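Local atomic coordinates of PipY (Synechococcus elongatus, PDB entry 5NLC), a protein that binds pyridoxal 5'-phosphate and is probably involved in the homeostasis of this vitamin B6 cofactor. Residues Gly150-Ala155 and Trp208-Thr213; Ala166-Ala171 and Ser195-Leu200. One frame throughout, in Å; residues are numbered along the deposited sequence.

Both contacts join the same two regions of the modified TIM barrel, and both are partly buried. Contact 1 lies about 6 Å from the centre of the chain, where the end of strand 147-152 faces strand 208-211 across the barrel mouth. Contact 2 lies in the helical layer, about 14 Å from that centre, between helix 161-181 and the start of helix 198-203, the helices that follow and precede those strands. Their centres are about 9 Å apart, and Val153 packs on Leu167 and Ala171 between them. The chemistry differs with place: nearer the centre, a guanidinium meets apolar side chains and a bridging water; farther out, a phenyl ring meets a carboxylate and a leucine.

Contact 1 of 2, residues Gly150-Ala155 and Trp208-Thr213; sequences GLMVIA and WIRVGT
Met152 and Ile154 reach the guanidinium of Arg210 with carbon atoms alone. The methyl CE of Met152 sits over one face of the group, offset toward its rim, 3.7 Å from Arg210 NH1. The methionine gets there with CG anti to the backbone N (chi1 -177°) and a chain that stays extended until it bends at chi3. Ile154 comes in at roughly a right angle to the arginine, its CG1 3.9 Å from Arg210 NH2, and its CG2 lies only slightly farther from the same nitrogen.

The polar link is indirect. Water 1 accepts a hydrogen bond from Arg210 NH2 at 2.9 Å and donates one to Val153 O at 2.7 Å, so the charged end is tied to the backbone of Val153. Val24, Leu70 and Met194 also touch the arginine side chain. A leucine in place of Arg210, without the guanidinium, would probably leave the water without its donor and Val153 O without its bridge to strand 208-211.

Arg210, Gly212 and Thr213 bind pyridoxal 5'-phosphate when the cofactor is present; this model lacks it, and here Arg210 reaches across the mouth of the barrel, its side chain about 6 Å from that of Asn47, another residue that binds the cofactor. A cofactor site at the C-terminal ends of the strands is typical of the modified TIM barrel of fold type III PLP proteins.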
ATOM      1  N   GLY A 150      -0.749   8.907  -2.656  1.00 17.95           N
ATOM      2  CA  GLY A 150       0.571   8.565  -3.277  1.00 18.48           C
ATOM      3  C   GLY A 150       0.567   7.505  -4.324  1.00 18.18           C
ATOM      4  O   GLY A 150      -0.444   7.240  -4.876  1.00 17.47           O
ATOM      5  N   LEU A 151       1.774   6.919  -4.597  1.00 18.24           N
ATOM      6  CA  LEU A 151       1.973   5.944  -5.620  1.00 18.86           C
ATOM      7  C   LEU A 151       2.466   4.659  -4.993  1.00 18.77           C
ATOM      8  O   LEU A 151       3.185   4.737  -3.981  1.00 19.05           O
ATOM      9  CB  LEU A 151       3.049   6.382  -6.638  1.00 19.82           C
ATOM     10  CG  LEU A 151       2.807   7.632  -7.418  1.00 21.08           C
ATOM     11  CD1 LEU A 151       3.884   7.687  -8.513  1.00 21.59           C
ATOM     12  CD2 LEU A 151       1.413   7.638  -8.017  1.00 21.53           C
ATOM     13  N   MET A 152       2.038   3.531  -5.561  1.00 19.55           N
ATOM     14  CA  MET A 152       2.598   2.234  -5.270  1.00 20.02           C
ATOM     15  C   MET A 152       3.364   1.737  -6.516  1.00 19.68           C
ATOM     16  O   MET A 152       2.855   1.751  -7.590  1.00 18.27           O
ATOM     17  CB  MET A 152       1.539   1.216  -4.884  1.00 21.74           C
ATOM     18  CG  MET A 152       2.095  -0.162  -4.496  1.00 23.27           C
ATOM     19  SD  MET A 152       0.875  -1.432  -4.195  1.00 29.22           S
ATOM     20  CE  MET A 152       1.734  -2.383  -2.958  1.00 28.66           C
ATOM     21  N   VAL A 153       4.608   1.289  -6.326  1.00 19.34           N
ATOM     22  CA  VAL A 153       5.380   0.682  -7.399  1.00 20.07           C
ATOM     23  C   VAL A 153       5.927  -0.671  -6.961  1.00 20.45           C
ATOM     24  O   VAL A 153       6.504  -0.758  -5.865  1.00 19.61           O
ATOM     25  CB  VAL A 153       6.504   1.660  -7.754  1.00 20.91           C
ATOM     26  CG1 VAL A 153       7.513   1.038  -8.609  1.00 22.13           C
ATOM     27  CG2 VAL A 153       5.898   2.833  -8.499  1.00 20.32           C
ATOM     28  N   ILE A 154       5.694  -1.721  -7.762  1.00 21.81           N
ATOM     29  CA  ILE A 154       6.138  -3.059  -7.439  1.00 22.47           C
ATOM     30  C   ILE A 154       7.057  -3.482  -8.578  1.00 22.36           C
ATOM     31  O   ILE A 154       6.666  -3.429  -9.754  1.00 22.26           O
ATOM     32  CB  ILE A 154       4.972  -4.064  -7.349  1.00 25.39           C
ATOM     33  CG1 ILE A 154       3.869  -3.518  -6.402  1.00 26.41           C
ATOM     34  CG2 ILE A 154       5.522  -5.444  -7.059  1.00 25.84           C
ATOM     35  CD1 ILE A 154       2.683  -4.447  -6.280  1.00 29.46           C
ATOM     36  N   ALA A 155       8.266  -3.896  -8.238  1.00 20.65           N
ATOM     37  CA  ALA A 155       9.207  -4.326  -9.277  1.00 21.17           C
ATOM     38  C   ALA A 155       8.746  -5.652  -9.859  1.00 23.43           C
ATOM     39  O   ALA A 155       8.225  -6.502  -9.100  1.00 23.52           O
ATOM     40  CB  ALA A 155      10.593  -4.469  -8.675  1.00 21.08           C
ATOM     41  N   TRP A 208       6.164   3.730   2.827  1.00 17.76           N
ATOM     42  CA  TRP A 208       5.494   2.536   3.317  1.00 18.32           C
ATOM     43  C   TRP A 208       6.263   1.364   2.754  1.00 17.40           C
ATOM     44  O   TRP A 208       6.349   1.284   1.543  1.00 17.84           O
ATOM     45  CB  TRP A 208       4.066   2.415   2.763  1.00 18.69           C
ATOM     46  CG  TRP A 208       3.058   3.366   3.275  1.00 20.12           C
ATOM     47  CD1 TRP A 208       2.411   4.303   2.525  1.00 21.96           C
ATOM     48  CD2 TRP A 208       2.418   3.388   4.579  1.00 20.76           C
ATOM     49  NE1 TRP A 208       1.418   4.907   3.270  1.00 23.80           N
ATOM     50  CE2 TRP A 208       1.438   4.411   4.550  1.00 22.44           C
ATOM     51  CE3 TRP A 208       2.588   2.681   5.753  1.00 21.45           C
ATOM     52  CZ2 TRP A 208       0.669   4.744   5.674  1.00 23.43           C
ATOM     53  CZ3 TRP A 208       1.781   2.989   6.886  1.00 21.37           C
ATOM     54  CH2 TRP A 208       0.879   4.028   6.843  1.00 22.87           C
ATOM     55  N   ILE A 209       6.810   0.481   3.595  1.00 17.36           N
ATOM     56  CA  ILE A 209       7.364  -0.768   3.130  1.00 17.81           C
ATOM     57  C   ILE A 209       6.556  -1.970   3.662  1.00 18.22           C
ATOM     58  O   ILE A 209       5.855  -1.845   4.653  1.00 18.79           O
ATOM     59  CB  ILE A 209       8.860  -0.940   3.490  1.00 18.11           C
ATOM     60  CG1 ILE A 209       9.079  -0.956   5.007  1.00 18.67           C
ATOM     61  CG2 ILE A 209       9.649   0.201   2.856  1.00 18.90           C
ATOM     62  CD1 ILE A 209      10.469  -1.304   5.425  1.00 19.21           C
ATOM     63  N   ARG A 210       6.727  -3.110   3.033  1.00 19.08           N
ATOM     64  CA  ARG A 210       5.893  -4.325   3.263  1.00 20.38           C
ATOM     65  C   ARG A 210       6.782  -5.449   3.674  1.00 20.89           C
ATOM     66  O   ARG A 210       7.563  -5.928   2.850  1.00 20.34           O
ATOM     67  CB  ARG A 210       5.155  -4.814   1.965  1.00 22.00           C
ATOM     68  CG  ARG A 210       4.408  -3.774   1.261  1.00 23.69           C
ATOM     69  CD  ARG A 210       3.626  -4.197   0.004  1.00 24.61           C
ATOM     70  NE  ARG A 210       4.365  -4.678  -1.166  1.00 24.20           N
ATOM     71  CZ  ARG A 210       5.060  -3.909  -1.996  1.00 25.11           C
ATOM     72  NH1 ARG A 210       5.216  -2.601  -1.766  1.00 26.72           N
ATOM     73  NH2 ARG A 210       5.614  -4.449  -3.064  1.00 26.24           N
ATOM     74  N   VAL A 211       6.661  -5.926   4.910  1.00 21.05           N
ATOM     75  CA  VAL A 211       7.513  -7.011   5.374  1.00 22.91           C
ATOM     76  C   VAL A 211       6.683  -8.070   6.091  1.00 23.27           C
ATOM     77  O   VAL A 211       5.741  -7.733   6.783  1.00 22.11           O
ATOM     78  CB  VAL A 211       8.602  -6.470   6.323  1.00 26.04           C
ATOM     79  CG1 VAL A 211       9.550  -5.527   5.603  1.00 25.71           C
ATOM     80  CG2 VAL A 211       7.953  -5.662   7.434  1.00 28.20           C
ATOM     81  N   GLY A 212       7.025  -9.337   5.869  1.00 23.23           N
ATOM     82  CA  GLY A 212       6.189 -10.439   6.301  1.00 24.74           C
ATOM     83  C   GLY A 212       6.961 -11.303   7.274  1.00 26.84           C
ATOM     84  O   GLY A 212       6.986 -11.058   8.472  1.00 24.20           O
ATOM     85  N   THR A 213       7.692 -12.249   6.695  1.00 30.49           N
ATOM     86  CA  THR A 213       8.511 -13.179   7.456  1.00 33.43           C
ATOM     87  C   THR A 213       9.599 -12.552   8.329  1.00 34.13           C
ATOM     88  O   THR A 213       9.792 -12.988   9.492  1.00 34.08           O
ATOM     89  CB  THR A 213       9.033 -14.223   6.459  1.00 37.40           C
ATOM     90  OG1 THR A 213       7.888 -14.998   6.053  1.00 39.04           O
ATOM     91  CG2 THR A 213      10.097 -15.152   7.058  1.00 39.48           C
TER
HETATM   92  O   HOH W   1       7.603  -2.588  -4.165  1.00 16.34           O

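Contact 2 of 2, residues Ala166-Ala171 and Ser195-Leu200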
ATOM      1  N   ALA A 166      16.848   1.823  -9.818  1.00 17.60           N
ATOM      2  CA  ALA A 166      16.500   2.823 -10.828  1.00 18.26           C
ATOM      3  C   ALA A 166      14.977   3.017 -10.859  1.00 17.76           C
ATOM      4  O   ALA A 166      14.464   4.164 -10.967  1.00 17.51           O
ATOM      5  CB  ALA A 166      17.082   2.466 -12.191  1.00 19.31           C
ATOM      6  N   LEU A 167      14.245   1.919 -10.710  1.00 17.01           N
ATOM      7  CA  LEU A 167      12.783   1.968 -10.699  1.00 17.45           C
ATOM      8  C   LEU A 167      12.230   2.778  -9.551  1.00 17.13           C
ATOM      9  O   LEU A 167      11.311   3.582  -9.807  1.00 16.59           O
ATOM     10  CB  LEU A 167      12.151   0.548 -10.722  1.00 17.74           C
ATOM     11  CG  LEU A 167      10.625   0.464 -10.566  1.00 18.42           C
ATOM     12  CD1 LEU A 167       9.851   0.929 -11.791  1.00 19.55           C
ATOM     13  CD2 LEU A 167      10.267  -0.962 -10.250  1.00 19.07           C
ATOM     14  N   PHE A 168      12.771   2.547  -8.328  1.00 16.60           N
ATOM     15  CA  PHE A 168      12.315   3.226  -7.156  1.00 16.66           C
ATOM     16  C   PHE A 168      12.643   4.717  -7.216  1.00 17.31           C
ATOM     17  O   PHE A 168      11.829   5.558  -6.792  1.00 17.52           O
ATOM     18  CB  PHE A 168      12.826   2.579  -5.894  1.00 16.46           C
ATOM     19  CG  PHE A 168      12.270   1.174  -5.630  1.00 16.22           C
ATOM     20  CD1 PHE A 168      11.022   0.747  -6.087  1.00 16.58           C
ATOM     21  CD2 PHE A 168      13.024   0.323  -4.830  1.00 16.59           C
ATOM     22  CE1 PHE A 168      10.559  -0.539  -5.751  1.00 16.80           C
ATOM     23  CE2 PHE A 168      12.591  -0.923  -4.497  1.00 16.72           C
ATOM     24  CZ  PHE A 168      11.340  -1.362  -4.975  1.00 16.62           C
ATOM     25  N   ALA A 169      13.771   5.041  -7.843  1.00 17.91           N
ATOM     26  CA  ALA A 169      14.135   6.455  -8.058  1.00 19.24           C
ATOM     27  C   ALA A 169      13.190   7.140  -9.042  1.00 19.23           C
ATOM     28  O   ALA A 169      12.757   8.290  -8.846  1.00 18.77           O
ATOM     29  CB  ALA A 169      15.593   6.526  -8.522  1.00 20.14           C
ATOM     30  N   GLN A 170      12.868   6.412 -10.094  1.00 19.51           N
ATOM     31  CA  GLN A 170      11.932   6.888 -11.108  1.00 19.79           C
ATOM     32  C   GLN A 170      10.591   7.103 -10.514  1.00 19.86           C
ATOM     33  O   GLN A 170       9.961   8.084 -10.876  1.00 20.95           O
ATOM     34  CB  GLN A 170      11.859   5.952 -12.278  1.00 20.60           C
ATOM     35  CG  GLN A 170      11.029   6.419 -13.474  1.00 21.80           C
ATOM     36  CD  GLN A 170      10.783   5.305 -14.480  1.00 23.67           C
ATOM     37  OE1 GLN A 170      11.097   4.096 -14.226  1.00 24.93           O
ATOM     38  NE2 GLN A 170      10.181   5.668 -15.597  1.00 24.03           N
ATOM     39  N   ALA A 171      10.129   6.216  -9.639  1.00 18.49           N
ATOM     40  CA  ALA A 171       8.879   6.434  -8.908  1.00 17.95           C
ATOM     41  C   ALA A 171       8.889   7.690  -8.089  1.00 17.59           C
ATOM     42  O   ALA A 171       7.974   8.467  -8.181  1.00 17.33           O
ATOM     43  CB  ALA A 171       8.573   5.255  -8.025  1.00 18.26           C
ATOM     44  N   SER A 195       9.813  -7.709   0.739  1.00 22.69           N
ATOM     45  CA  SER A 195      10.692  -8.476   1.635  1.00 24.82           C
ATOM     46  C   SER A 195      12.147  -8.464   1.225  1.00 24.41           C
ATOM     47  O   SER A 195      12.993  -8.297   2.061  1.00 25.18           O
ATOM     48  CB  SER A 195      10.185  -9.938   1.752  1.00 27.03           C
ATOM     49  OG  SER A 195      10.094 -10.446   0.418  1.00 28.66           O
ATOM     50  N   SER A 196      12.450  -8.560  -0.055  1.00 23.82           N
ATOM     51  CA  SER A 196      13.850  -8.616  -0.474  1.00 25.00           C
ATOM     52  C   SER A 196      14.427  -7.283  -0.973  1.00 23.73           C
ATOM     53  O   SER A 196      15.606  -7.184  -1.127  1.00 24.92           O
ATOM     54  CB  SER A 196      13.986  -9.622  -1.583  1.00 26.73           C
ATOM     55  OG  SER A 196      12.979  -9.401  -2.539  1.00 28.04           O
ATOM     56  N   ASP A 197      13.597  -6.283  -1.256  1.00 20.37           N
ATOM     57  CA  ASP A 197      14.118  -5.060  -1.842  1.00 19.41           C
ATOM     58  C   ASP A 197      13.834  -3.797  -1.050  1.00 18.01           C
ATOM     59  O   ASP A 197      14.198  -2.679  -1.510  1.00 17.04           O
ATOM     60  CB  ASP A 197      13.725  -4.928  -3.299  1.00 19.29           C
ATOM     61  CG  ASP A 197      12.253  -4.656  -3.519  1.00 18.54           C
ATOM     62  OD1 ASP A 197      11.555  -4.267  -2.541  1.00 18.40           O
ATOM     63  OD2 ASP A 197      11.826  -4.750  -4.722  1.00 18.59           O
ATOM     64  N   TRP A 198      13.300  -3.932   0.163  1.00 17.45           N
ATOM     65  CA  TRP A 198      12.940  -2.721   0.928  1.00 17.77           C
ATOM     66  C   TRP A 198      14.148  -1.799   1.276  1.00 17.12           C
ATOM     67  O   TRP A 198      13.972  -0.626   1.340  1.00 15.69           O
ATOM     68  CB  TRP A 198      12.076  -3.001   2.189  1.00 19.47           C
ATOM     69  CG  TRP A 198      12.772  -3.750   3.287  1.00 21.27           C
ATOM     70  CD1 TRP A 198      12.637  -5.091   3.590  1.00 24.25           C
ATOM     71  CD2 TRP A 198      13.652  -3.221   4.248  1.00 23.40           C
ATOM     72  NE1 TRP A 198      13.413  -5.432   4.657  1.00 25.68           N
ATOM     73  CE2 TRP A 198      14.083  -4.313   5.071  1.00 26.20           C
ATOM     74  CE3 TRP A 198      14.201  -1.956   4.468  1.00 23.99           C
ATOM     75  CZ2 TRP A 198      14.955  -4.136   6.136  1.00 27.28           C
ATOM     76  CZ3 TRP A 198      15.070  -1.785   5.535  1.00 26.18           C
ATOM     77  CH2 TRP A 198      15.481  -2.879   6.328  1.00 27.71           C
ATOM     78  N   PRO A 199      15.353  -2.342   1.483  1.00 17.17           N
ATOM     79  CA  PRO A 199      16.456  -1.370   1.718  1.00 17.64           C
ATOM     80  C   PRO A 199      16.681  -0.441   0.500  1.00 17.43           C
ATOM     81  O   PRO A 199      16.971   0.740   0.663  1.00 17.82           O
ATOM     82  CB  PRO A 199      17.655  -2.273   2.019  1.00 18.86           C
ATOM     83  CG  PRO A 199      17.032  -3.554   2.549  1.00 18.97           C
ATOM     84  CD  PRO A 199      15.787  -3.727   1.730  1.00 18.35           C
ATOM     85  N   LEU A 200      16.517  -0.943  -0.719  1.00 17.38           N
ATOM     86  CA  LEU A 200      16.671  -0.093  -1.920  1.00 17.54           C
ATOM     87  C   LEU A 200      15.546   0.949  -1.934  1.00 17.37           C
ATOM     88  O   LEU A 200      15.766   2.133  -2.294  1.00 17.58           O
ATOM     89  CB  LEU A 200      16.618  -0.888  -3.194  1.00 17.47           C
ATOM     90  CG  LEU A 200      17.688  -1.962  -3.374  1.00 18.54           C
ATOM     91  CD1 LEU A 200      17.443  -2.700  -4.686  1.00 18.74           C
ATOM     92  CD2 LEU A 200      19.076  -1.417  -3.311  1.00 19.55           C
TER
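Phe168 sends its ring out from helix 161-181 with CG beside the backbone N and opposite the carbonyl carbon (chi1 -67°), while Asp197 places its carboxylate between its own N and C (chi1 70°), where it meets the outer end of that ring. The meeting is at the ring edge: Phe168 CZ lies 3.4 Å from Asp197 OD2, and Asp197 CG is in the plane of the ring. Ring and carboxylate planes stand 84° apart, nearly perpendicular. Along the side of the ring, Phe168 CD2 packs 4.1 Å from Leu200 CB, close to the carbonyl carbon of Leu200 as well. Leu200 and Asp197 both also touch Thr164, a turn earlier on the helix of Phe168.

Asp197 occupies the N-cap position of helix 198-203, but its side chain does not cap it; OD1 instead accepts a hydrogen bond from Met194 N, which helps to hold the carboxylate against its own loop. That loop carries Ser195, a residue that binds pyridoxal 5'-phosphate when the cofactor is present. With the carboxylate at the ring edge, its negative charge faces the weakly positive C-H rim, probably a mildly favourable electrostatic contact added to the apolar packing on Leu200.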